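Local coordinates for lysozyme, putative (Bacillus anthracis, PDB 2WAG), which probably cleaves the beta-1,4 glycosidic bonds of bacterial cell-wall peptidoglycan as a family 25 lysozyme, a hydrolase thought to act with retention of anomeric configuration, at residues R31-K35 against Q36-F40; G82-Q85 against A86-F89; Q147-Y150 against D151-K155. All blocks are in the same frame, centred on the assembly; numbering follows the deposited sequence. Where two conformers were deposited one is given.

Contact 1. Residues R31-K35 against Q36-F40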
ATOM      1  N   ARG A  31     -17.944 -15.168  -7.708  1.00 12.04           N
ATOM      2  CA  ARG A  31     -19.384 -15.059  -7.504  0.50 12.21           C
ATOM      3  C   ARG A  31     -19.705 -14.215  -6.265  1.00 11.88           C
ATOM      4  O   ARG A  31     -20.688 -13.475  -6.241  1.00 11.63           O
ATOM      5  CB  ARG A  31     -20.044 -16.442  -7.431  0.50 13.25           C
ATOM      6  CG  ARG A  31     -19.142 -17.574  -6.940  0.50 16.78           C
ATOM      7  CD  ARG A  31     -18.284 -18.213  -8.061  0.50 20.01           C
ATOM      8  NE  ARG A  31     -16.864 -17.875  -7.967  0.50 19.41           N
ATOM      9  CZ  ARG A  31     -15.881 -18.464  -8.662  1.00 19.32           C
ATOM     10  NH1 ARG A  31     -16.154 -19.400  -9.566  1.00 26.77           N
ATOM     11  NH2 ARG A  31     -14.631 -18.062  -8.499  1.00 17.99           N
ATOM     12  N   GLU A  32     -18.871 -14.318  -5.237  1.00 11.42           N
ATOM     13  CA  GLU A  32     -19.069 -13.524  -4.040  1.00 11.61           C
ATOM     14  C   GLU A  32     -18.803 -12.042  -4.273  1.00 10.79           C
ATOM     15  O   GLU A  32     -19.517 -11.175  -3.742  1.00 11.18           O
ATOM     16  CB  GLU A  32     -18.225 -14.056  -2.887  1.00 13.41           C
ATOM     17  CG  GLU A  32     -18.721 -13.576  -1.534  1.00 16.37           C
ATOM     18  CD  GLU A  32     -20.103 -14.124  -1.137  1.00 20.16           C
ATOM     19  OE1 GLU A  32     -20.621 -15.060  -1.768  1.00 22.22           O
ATOM     20  OE2 GLU A  32     -20.687 -13.593  -0.172  1.00 25.53           O
ATOM     21  N   LEU A  33     -17.793 -11.724  -5.088  1.00 10.27           N
ATOM     22  CA  LEU A  33     -17.583 -10.314  -5.461  1.00 10.10           C
ATOM     23  C   LEU A  33     -18.756  -9.771  -6.260  1.00  9.85           C
ATOM     24  O   LEU A  33     -19.192  -8.623  -6.067  1.00 10.03           O
ATOM     25  CB  LEU A  33     -16.269 -10.098  -6.230  1.00 10.15           C
ATOM     26  CG  LEU A  33     -14.982 -10.289  -5.424  1.00 10.77           C
ATOM     27  CD1 LEU A  33     -13.752 -10.169  -6.341  1.00 10.86           C
ATOM     28  CD2 LEU A  33     -14.896  -9.293  -4.274  1.00 12.20           C
ATOM     29  N   GLU A  34     -19.259 -10.583  -7.184  1.00  9.57           N
ATOM     30  CA  GLU A  34     -20.409 -10.177  -7.974  1.00  9.79           C
ATOM     31  C   GLU A  34     -21.607  -9.841  -7.066  1.00  9.33           C
ATOM     32  O   GLU A  34     -22.319  -8.870  -7.298  1.00  9.93           O
ATOM     33  CB  GLU A  34     -20.759 -11.281  -8.971  1.00 10.32           C
ATOM     34  CG  GLU A  34     -21.982 -10.998  -9.811  1.00 12.59           C
ATOM     35  CD  GLU A  34     -22.241 -12.077 -10.827  1.00 13.77           C
ATOM     36  OE1 GLU A  34     -22.148 -13.271 -10.499  1.00 15.53           O
ATOM     37  OE2 GLU A  34     -22.522 -11.709 -11.981  1.00 20.10           O
ATOM     38  N   LYS A  35     -21.785 -10.641  -6.016  1.00  8.59           N
ATOM     39  CA  LYS A  35     -22.844 -10.419  -5.025  1.00  8.49           C
ATOM     40  C   LYS A  35     -22.695  -9.160  -4.188  1.00  8.24           C
ATOM     41  O   LYS A  35     -23.643  -8.763  -3.529  1.00  9.39           O
ATOM     42  CB  LYS A  35     -22.967 -11.642  -4.127  1.00  8.86           C
ATOM     43  CG  LYS A  35     -23.615 -12.804  -4.841  1.00 10.11           C
ATOM     44  CD  LYS A  35     -23.678 -14.029  -3.959  1.00 11.19           C
ATOM     45  CE  LYS A  35     -24.278 -15.185  -4.732  1.00 13.11           C
ATOM     46  NZ  LYS A  35     -24.268 -16.461  -3.938  1.00 15.80           N
ATOM     47  N   GLN A  36     -21.532  -8.509  -4.256  1.00  8.91           N
ATOM     48  CA  GLN A  36     -21.302  -7.248  -3.580  1.00 10.11           C
ATOM     49  C   GLN A  36     -21.369  -6.067  -4.505  1.00  9.04           C
ATOM     50  O   GLN A  36     -20.826  -5.036  -4.203  1.00  9.61           O
ATOM     51  CB  GLN A  36     -19.965  -7.274  -2.873  1.00 10.72           C
ATOM     52  CG  GLN A  36     -20.026  -8.266  -1.722  1.00 14.18           C
ATOM     53  CD  GLN A  36     -18.697  -8.503  -1.154  1.00 14.77           C
ATOM     54  OE1 GLN A  36     -18.174  -7.659  -0.439  1.00 16.81           O
ATOM     55  NE2 GLN A  36     -18.120  -9.650  -1.456  1.00 17.22           N
ATOM     56  N   ASN A  37     -22.053  -6.234  -5.630  1.00  8.90           N
ATOM     57  CA  ASN A  37     -22.252  -5.205  -6.629  1.00  9.55           C
ATOM     58  C   ASN A  37     -20.940  -4.749  -7.238  1.00  9.22           C
ATOM     59  O   ASN A  37     -20.821  -3.617  -7.629  1.00 10.54           O
ATOM     60  CB  ASN A  37     -23.032  -4.004  -6.075  1.00  9.58           C
ATOM     61  CG  ASN A  37     -23.667  -3.171  -7.177  1.00 10.07           C
ATOM     62  OD1 ASN A  37     -23.993  -3.698  -8.221  1.00 14.89           O
ATOM     63  ND2 ASN A  37     -23.751  -1.886  -6.979  1.00 11.68           N
ATOM     64  N   MET A  38     -19.956  -5.613  -7.302  1.00  8.53           N
ATOM     65  CA  MET A  38     -18.770  -5.293  -8.104  1.00  8.77           C
ATOM     66  C   MET A  38     -19.140  -5.497  -9.567  1.00  9.18           C
ATOM     67  O   MET A  38     -19.534  -6.603  -9.971  1.00 10.97           O
ATOM     68  CB  MET A  38     -17.600  -6.189  -7.731  1.00  9.10           C
ATOM     69  CG  MET A  38     -17.178  -6.048  -6.272  1.00 10.89           C
ATOM     70  SD  MET A  38     -16.548  -4.392  -5.891  1.00 12.17           S
ATOM     71  CE  MET A  38     -16.204  -4.641  -4.151  1.00 15.14           C
ATOM     72  N   LYS A  39     -19.012  -4.442 -10.366  1.00  8.39           N
ATOM     73  CA  LYS A  39     -19.451  -4.489 -11.758  1.00  9.41           C
ATOM     74  C   LYS A  39     -18.357  -4.822 -12.739  1.00  8.46           C
ATOM     75  O   LYS A  39     -18.638  -5.140 -13.898  1.00  9.79           O
ATOM     76  CB  LYS A  39     -20.165  -3.201 -12.155  1.00 10.57           C
ATOM     77  CG  LYS A  39     -21.535  -3.148 -11.491  1.00 14.49           C
ATOM     78  CD  LYS A  39     -22.388  -2.060 -12.031  1.00 18.00           C
ATOM     79  CE  LYS A  39     -23.665  -1.994 -11.236  1.00 18.71           C
ATOM     80  NZ  LYS A  39     -24.533  -3.163 -11.533  1.00 19.73           N
ATOM     81  N   PHE A  40     -17.109  -4.725 -12.297  1.00  8.31           N
ATOM     82  CA  PHE A  40     -15.987  -4.976 -13.195  1.00  8.37           C
ATOM     83  C   PHE A  40     -14.795  -5.484 -12.425  1.00  8.14           C
ATOM     84  O   PHE A  40     -14.693  -5.311 -11.202  1.00  8.62           O
ATOM     85  CB  PHE A  40     -15.609  -3.736 -14.043  1.00  8.80           C
ATOM     86  CG  PHE A  40     -15.104  -2.542 -13.245  1.00  8.11           C
ATOM     87  CD1 PHE A  40     -13.754  -2.377 -12.984  1.00  9.14           C
ATOM     88  CD2 PHE A  40     -15.984  -1.546 -12.842  1.00  8.61           C
ATOM     89  CE1 PHE A  40     -13.294  -1.251 -12.267  1.00  9.37           C
ATOM     90  CE2 PHE A  40     -15.554  -0.423 -12.142  1.00  8.38           C
ATOM     91  CZ  PHE A  40     -14.193  -0.274 -11.847  1.00  8.88           C
TER
HETATM   92  O   HOH W   1     -22.210  -7.330  -9.657  1.00 14.06           O
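Leu33 and Met38 meet in a Schellman motif, the local helix-ending turn that leads helix 30-34 into strand 40-47. Met38 N closes the wide loop with a weak bond to Leu33 O (3.3 Å), while Asn37 N bonds to Glu34 O (3.1 Å) inside it. Asn37 takes the left-handed conformation (phi 62°) that such a turn needs. Leu33 O is also used by Gln36 N at 3.0 Å, a donor that stands well above the carbonyl plane. Met38 lays its bent chain alongside the turn, CG 4.2 Å from CB of Leu33, and its side chain continues onto Val19 and Leu203 of the barrel strands. Gln36 folds its extended chain back along the helix end, CG anti to its own C (chi1 -68°), and NE2 donates almost straight to Glu32 O (3.1 Å, 161°). The acceptor lies close to the amide plane of Gln36. The other end of that amide, OE1, accepts from Ser192 N, and NE2 also bonds a glycerol, probably from the crystallisation liquor. A water bridges Glu34 O and Met38 O. Terminal helix carbonyls are thus satisfied by turn amides, a glutamine side chain and water as the chain reverses into the strand.

Contact 2. Residues G82-Q85 against A86-F89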
ATOM      1  N   GLY A  82       8.880  -1.900 -25.635  1.00 12.06           N
ATOM      2  CA  GLY A  82       7.418  -1.888 -25.706  1.00 11.51           C
ATOM      3  C   GLY A  82       6.910  -2.992 -26.608  1.00 11.25           C
ATOM      4  O   GLY A  82       5.905  -3.625 -26.330  1.00 12.23           O
ATOM      5  N   GLU A  83       7.607  -3.238 -27.717  1.00 11.97           N
ATOM      6  CA  GLU A  83       7.115  -4.229 -28.655  1.00 12.99           C
ATOM      7  C   GLU A  83       7.053  -5.613 -28.020  1.00 12.18           C
ATOM      8  O   GLU A  83       6.092  -6.342 -28.185  1.00 12.66           O
ATOM      9  CB  GLU A  83       7.998  -4.260 -29.922  1.00 14.54           C
ATOM     10  CG  GLU A  83       7.571  -5.359 -30.885  1.00 19.24           C
ATOM     11  CD  GLU A  83       8.540  -5.564 -32.033  1.00 24.84           C
ATOM     12  OE1 GLU A  83       9.761  -5.707 -31.786  1.00 29.14           O
ATOM     13  OE2 GLU A  83       8.059  -5.597 -33.181  1.00 28.69           O
ATOM     14  N   THR A  84       8.101  -5.978 -27.275  1.00 11.42           N
ATOM     15  CA  THR A  84       8.152  -7.268 -26.619  0.50 10.75           C
ATOM     16  C   THR A  84       7.122  -7.379 -25.484  1.00 10.97           C
ATOM     17  O   THR A  84       6.511  -8.415 -25.280  1.00 11.08           O
ATOM     18  CB  THR A  84       9.577  -7.551 -26.122  0.50 10.21           C
ATOM     19  OG1 THR A  84      10.035  -6.466 -25.303  0.50 13.00           O
ATOM     20  CG2 THR A  84      10.475  -7.623 -27.303  0.50  7.44           C
ATOM     21  N   GLN A  85       6.931  -6.277 -24.764  1.00 10.83           N
ATOM     22  CA  GLN A  85       5.910  -6.268 -23.713  1.00 10.63           C
ATOM     23  C   GLN A  85       4.503  -6.422 -24.299  1.00 10.13           C
ATOM     24  O   GLN A  85       3.701  -7.167 -23.760  1.00 10.46           O
ATOM     25  CB  GLN A  85       6.036  -4.998 -22.886  1.00  9.78           C
ATOM     26  CG  GLN A  85       7.331  -4.966 -22.078  1.00 10.42           C
ATOM     27  CD  GLN A  85       7.347  -3.862 -21.078  1.00  9.32           C
ATOM     28  OE1 GLN A  85       6.578  -3.878 -20.113  1.00  9.60           O
ATOM     29  NE2 GLN A  85       8.203  -2.868 -21.293  1.00  9.85           N
ATOM     30  N   ALA A  86       4.218  -5.732 -25.418  1.00  9.90           N
ATOM     31  CA  ALA A  86       2.917  -5.883 -26.074  1.00  9.90           C
ATOM     32  C   ALA A  86       2.710  -7.317 -26.558  1.00  9.96           C
ATOM     33  O   ALA A  86       1.629  -7.886 -26.431  1.00  9.96           O
ATOM     34  CB  ALA A  86       2.802  -4.932 -27.252  1.00 10.72           C
ATOM     35  N   GLU A  87       3.764  -7.886 -27.149  1.00 10.47           N
ATOM     36  CA  GLU A  87       3.676  -9.255 -27.632  1.00 11.34           C
ATOM     37  C   GLU A  87       3.386 -10.225 -26.496  1.00 11.39           C
ATOM     38  O   GLU A  87       2.635 -11.194 -26.657  1.00 11.35           O
ATOM     39  CB  GLU A  87       4.978  -9.656 -28.355  1.00 11.73           C
ATOM     40  CG  GLU A  87       5.146  -8.972 -29.720  1.00 13.46           C
ATOM     41  CD  GLU A  87       6.559  -9.030 -30.305  1.00 18.78           C
ATOM     42  OE1 GLU A  87       7.558  -9.241 -29.579  1.00 18.88           O
ATOM     43  OE2 GLU A  87       6.674  -8.820 -31.534  1.00 22.59           O
ATOM     44  N   GLN A  88       3.930  -9.932 -25.322  1.00 11.44           N
ATOM     45  CA  GLN A  88       3.670 -10.777 -24.183  0.50 11.43           C
ATOM     46  C   GLN A  88       2.221 -10.695 -23.673  1.00 11.09           C
ATOM     47  O   GLN A  88       1.579 -11.710 -23.414  1.00 11.83           O
ATOM     48  CB  GLN A  88       4.697 -10.467 -23.119  0.50 11.35           C
ATOM     49  CG  GLN A  88       5.840 -11.456 -23.226  0.50  8.54           C
ATOM     50  CD  GLN A  88       5.410 -12.860 -22.814  0.50  2.83           C
ATOM     51  OE1 GLN A  88       5.318 -13.778 -23.636  0.50 11.42           O
ATOM     52  NE2 GLN A  88       5.129 -13.015 -21.532  0.50  9.89           N
ATOM     53  N   PHE A  89       1.691  -9.481 -23.558  1.00 10.06           N
ATOM     54  CA  PHE A  89       0.289  -9.357 -23.177  1.00 10.25           C
ATOM     55  C   PHE A  89      -0.598 -10.063 -24.220  1.00  9.83           C
ATOM     56  O   PHE A  89      -1.492 -10.823 -23.872  1.00 10.28           O
ATOM     57  CB  PHE A  89      -0.047  -7.877 -23.049  1.00  9.90           C
ATOM     58  CG  PHE A  89      -1.453  -7.588 -22.577  1.00  8.71           C
ATOM     59  CD1 PHE A  89      -1.741  -7.509 -21.211  1.00  9.29           C
ATOM     60  CD2 PHE A  89      -2.482  -7.364 -23.484  1.00  9.03           C
ATOM     61  CE1 PHE A  89      -3.025  -7.193 -20.776  1.00  8.93           C
ATOM     62  CE2 PHE A  89      -3.777  -7.067 -23.054  1.00  9.57           C
ATOM     63  CZ  PHE A  89      -4.038  -6.957 -21.692  1.00  8.29           C
TER
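Gly82 opens the ladder: its O accepts from Ala86 N (2.8 Å) in the first of four i-to-i+4 bonds that mark regular alpha-helix. Gly82 N bonds to Glu125 OE1, which ties the start of this helix to helix 119-137. Glu83 comes next, its O held by Glu87 N (3.0 Å). With chi1 at 176° the extended Glu83 chain leads off on the far side of CB from its backbone N and slants across that of Glu87, its CG 3.6 Å from Glu87 OE2. The two carboxylate planes are nearly parallel, 14° apart. Glu83 OE2 and Glu87 OE2 stand 3.9 Å from each other, so the two like charges probably repel somewhat. Thr84 O accepts from Gln88 N (3.0 Å). The Thr84 hydroxyl, in one of two deposited conformers, turns back to bond Lys81 O and Ser49 OG. Gln85 O receives Phe89 N (3.1 Å), while its amide leaves the helix: OE1 accepts from Ser77 N and NE2 bonds Ser80 O. This helix belongs to the beta-alpha-beta unit of strand 69-75 and strand 103-106. Gln85 and Phe89 pack against His74 of strand 69-75, and Phe89 also on Ala72, whereas Glu83 and Ala86 touch Met132 of helix 119-137.

Contact 3. Residues Q147-Y150 against D151-K155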
ATOM      1  N   GLN A 147       0.073   8.902  -8.894  1.00  9.06           N
ATOM      2  CA  GLN A 147       0.274  10.332  -9.060  0.50 10.04           C
ATOM      3  C   GLN A 147       1.692  10.664  -9.527  1.00 10.17           C
ATOM      4  O   GLN A 147       1.880  11.461 -10.445  1.00 10.46           O
ATOM      5  CB  GLN A 147      -0.050  11.067  -7.750  0.50 10.95           C
ATOM      6  CG  GLN A 147      -0.027  12.596  -7.858  0.50 14.20           C
ATOM      7  CD  GLN A 147      -0.071  13.285  -6.498  0.50 18.34           C
ATOM      8  OE1 GLN A 147       0.604  12.871  -5.554  0.50 20.79           O
ATOM      9  NE2 GLN A 147      -0.856  14.343  -6.398  0.50 21.17           N
ATOM     10  N   GLU A 148       2.685  10.057  -8.890  1.00 10.04           N
ATOM     11  CA  GLU A 148       4.067  10.385  -9.244  1.00 11.16           C
ATOM     12  C   GLU A 148       4.406   9.948 -10.669  1.00 10.27           C
ATOM     13  O   GLU A 148       5.063  10.692 -11.414  1.00 11.26           O
ATOM     14  CB  GLU A 148       5.038   9.787  -8.213  1.00 12.35           C
ATOM     15  CG  GLU A 148       4.922  10.483  -6.854  1.00 16.98           C
ATOM     16  CD  GLU A 148       5.903   9.995  -5.840  1.00 23.23           C
ATOM     17  OE1 GLU A 148       6.287   8.805  -5.898  1.00 25.23           O
ATOM     18  OE2 GLU A 148       6.285  10.810  -4.964  1.00 28.70           O
ATOM     19  N   ALA A 149       3.969   8.751 -11.054  1.00  9.81           N
ATOM     20  CA  ALA A 149       4.227   8.295 -12.410  1.00  9.34           C
ATOM     21  C   ALA A 149       3.431   9.118 -13.426  1.00  8.99           C
ATOM     22  O   ALA A 149       3.935   9.428 -14.515  1.00  9.86           O
ATOM     23  CB  ALA A 149       3.945   6.793 -12.535  1.00 10.09           C
ATOM     24  N   TYR A 150       2.195   9.473 -13.084  1.00  8.82           N
ATOM     25  CA  TYR A 150       1.413  10.304 -13.968  1.00  8.86           C
ATOM     26  C   TYR A 150       2.147  11.627 -14.189  1.00  9.35           C
ATOM     27  O   TYR A 150       2.337  12.069 -15.332  1.00 10.01           O
ATOM     28  CB  TYR A 150       0.021  10.558 -13.375  1.00  9.30           C
ATOM     29  CG  TYR A 150      -0.862  11.339 -14.319  1.00  8.76           C
ATOM     30  CD1 TYR A 150      -1.625  10.672 -15.274  1.00  9.37           C
ATOM     31  CD2 TYR A 150      -0.924  12.735 -14.288  1.00  9.18           C
ATOM     32  CE1 TYR A 150      -2.422  11.367 -16.167  1.00  8.68           C
ATOM     33  CE2 TYR A 150      -1.732  13.443 -15.170  1.00  9.14           C
ATOM     34  CZ  TYR A 150      -2.471  12.750 -16.124  1.00  8.46           C
ATOM     35  OH  TYR A 150      -3.278  13.445 -16.996  1.00 10.53           O
ATOM     36  N   ASP A 151       2.569  12.273 -13.110  1.00 10.11           N
ATOM     37  CA  ASP A 151       3.162  13.604 -13.258  1.00 10.88           C
ATOM     38  C   ASP A 151       4.456  13.578 -14.066  1.00 11.87           C
ATOM     39  O   ASP A 151       4.750  14.524 -14.791  1.00 13.79           O
ATOM     40  CB  ASP A 151       3.380  14.241 -11.886  1.00 11.25           C
ATOM     41  CG  ASP A 151       2.076  14.654 -11.225  1.00 12.27           C
ATOM     42  OD1 ASP A 151       1.014  14.656 -11.891  1.00 13.03           O
ATOM     43  OD2 ASP A 151       2.137  14.998 -10.027  1.00 15.62           O
ATOM     44  N   LEU A 152       5.199  12.480 -13.967  1.00 11.43           N
ATOM     45  CA  LEU A 152       6.502  12.375 -14.618  1.00 12.10           C
ATOM     46  C   LEU A 152       6.486  11.771 -16.027  1.00 12.27           C
ATOM     47  O   LEU A 152       7.440  11.951 -16.784  1.00 14.32           O
ATOM     48  CB  LEU A 152       7.473  11.589 -13.731  1.00 13.30           C
ATOM     49  CG  LEU A 152       8.091  12.354 -12.560  1.00 16.24           C
ATOM     50  CD1 LEU A 152       8.705  11.392 -11.554  1.00 19.49           C
ATOM     51  CD2 LEU A 152       9.128  13.351 -13.055  1.00 18.34           C
ATOM     52  N   TYR A 153       5.436  11.046 -16.402  1.00 11.17           N
ATOM     53  CA  TYR A 153       5.405  10.390 -17.664  1.00 10.65           C
ATOM     54  C   TYR A 153       4.130  10.572 -18.487  1.00 11.08           C
ATOM     55  O   TYR A 153       4.178  10.437 -19.642  1.00 12.23           O
ATOM     56  CB  TYR A 153       5.665   8.920 -17.471  1.00 10.72           C
ATOM     57  CG  TYR A 153       6.961   8.612 -16.771  1.00 10.73           C
ATOM     58  CD1 TYR A 153       8.148   9.107 -17.249  1.00 12.12           C
ATOM     59  CD2 TYR A 153       7.003   7.859 -15.646  1.00 12.06           C
ATOM     60  CE1 TYR A 153       9.337   8.823 -16.605  1.00 12.43           C
ATOM     61  CE2 TYR A 153       8.159   7.587 -15.008  1.00 12.21           C
ATOM     62  CZ  TYR A 153       9.324   8.058 -15.498  1.00 12.18           C
ATOM     63  OH  TYR A 153      10.491   7.773 -14.825  1.00 14.56           O
ATOM     64  N   ILE A 154       2.986  10.732 -17.837  0.50 10.22           N
ATOM     65  CA  ILE A 154       1.700  10.646 -18.522  0.50  9.89           C
ATOM     66  C   ILE A 154       1.063  12.017 -18.741  0.50 10.00           C
ATOM     67  O   ILE A 154       0.376  12.237 -19.740  0.50 10.71           O
ATOM     68  CB  ILE A 154       0.700   9.728 -17.752  0.50  9.26           C
ATOM     69  CG1 ILE A 154       1.326   8.373 -17.348  0.50  9.20           C
ATOM     70  CG2 ILE A 154      -0.621   9.582 -18.534  0.50  8.53           C
ATOM     71  CD1 ILE A 154       1.973   7.597 -18.489  0.50  7.37           C
ATOM     72  N   LYS A 155       1.274  12.921 -17.794  1.00 10.81           N
ATOM     73  CA  LYS A 155       0.746  14.276 -17.865  1.00 11.43           C
ATOM     74  C   LYS A 155       1.128  14.936 -19.194  1.00 11.16           C
ATOM     75  O   LYS A 155       2.243  14.723 -19.707  1.00 11.34           O
ATOM     76  CB  LYS A 155       1.352  15.070 -16.692  1.00 12.46           C
ATOM     77  CG  LYS A 155       0.897  16.492 -16.550  1.00 14.55           C
ATOM     78  CD  LYS A 155       1.815  17.244 -15.575  1.00 15.46           C
ATOM     79  CE  LYS A 155       1.260  18.603 -15.315  1.00 17.03           C
ATOM     80  NZ  LYS A 155       2.119  19.280 -14.319  1.00 20.79           N
TER
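Tyr150 and Ile154 cross at about a right angle in helix 147-154, which belongs to a beta-alpha-beta unit of this TIM-barrel-like fold and contains a wider pi-type turn at 151-154. A chi1 of -176° sets the Tyr150 ring beside its own carbonyl carbon, next to Ile154 and Lys155. One face lies against the chain, with Lys155 N 3.9 Å above its plane over the ring centre. Over that same face come two side chains: CG2 of Ile154 above the CE1 side, 3.5 Å from CE1 in one of the two conformers deposited for that isoleucine, and CB of Lys155 above the CE2 side, 3.8 Å from CE2. Asp151 meets the ring at its edge, OD1 in the ring plane and 3.6 Å from CD2, the carboxylate turned 69° from the ring. Both polar ends are fixed from outside: Tyr150 OH bonds Asp176, and Asp151 OD1 bonds Ser175 OG. Tyr153 is anchored through OH to Pro117 O. Ile154 and Ala157 belong to the magnesium site, and the ion lies about 3 Å from the nearest atom of the Tyr150 side chain. At the turn itself Tyr150 O accepts two bonds, from Ile154 N (2.9 Å) and from Lys155 N (2.8 Å), which arrive from opposite faces of its carbonyl plane.

Overall arrangement
All three contacts are local and follow one another along the chain, at helices 30-34, 82-92 and 147-154, each at the outside of the curled sheet of a TIM-barrel-like fold and within the family 25 region. Contact 1 lies across the chain's centre from both others, its centre 31 Å from each; contacts 2 and 3 are 22 Å apart between centres, their nearest atoms about 12 Å apart. No two touch directly. Helix 119-137 lies between the last two: contact 2 packs on its Met132, contact 3 on Val122 and Leu126. Contact 1 follows a helix out into a strand, contact 2 covers the first turns of helix 82-92, and contact 3 spans all of helix 147-154. The three helices thus sit at separate points round the barrel, each connecting successive strands.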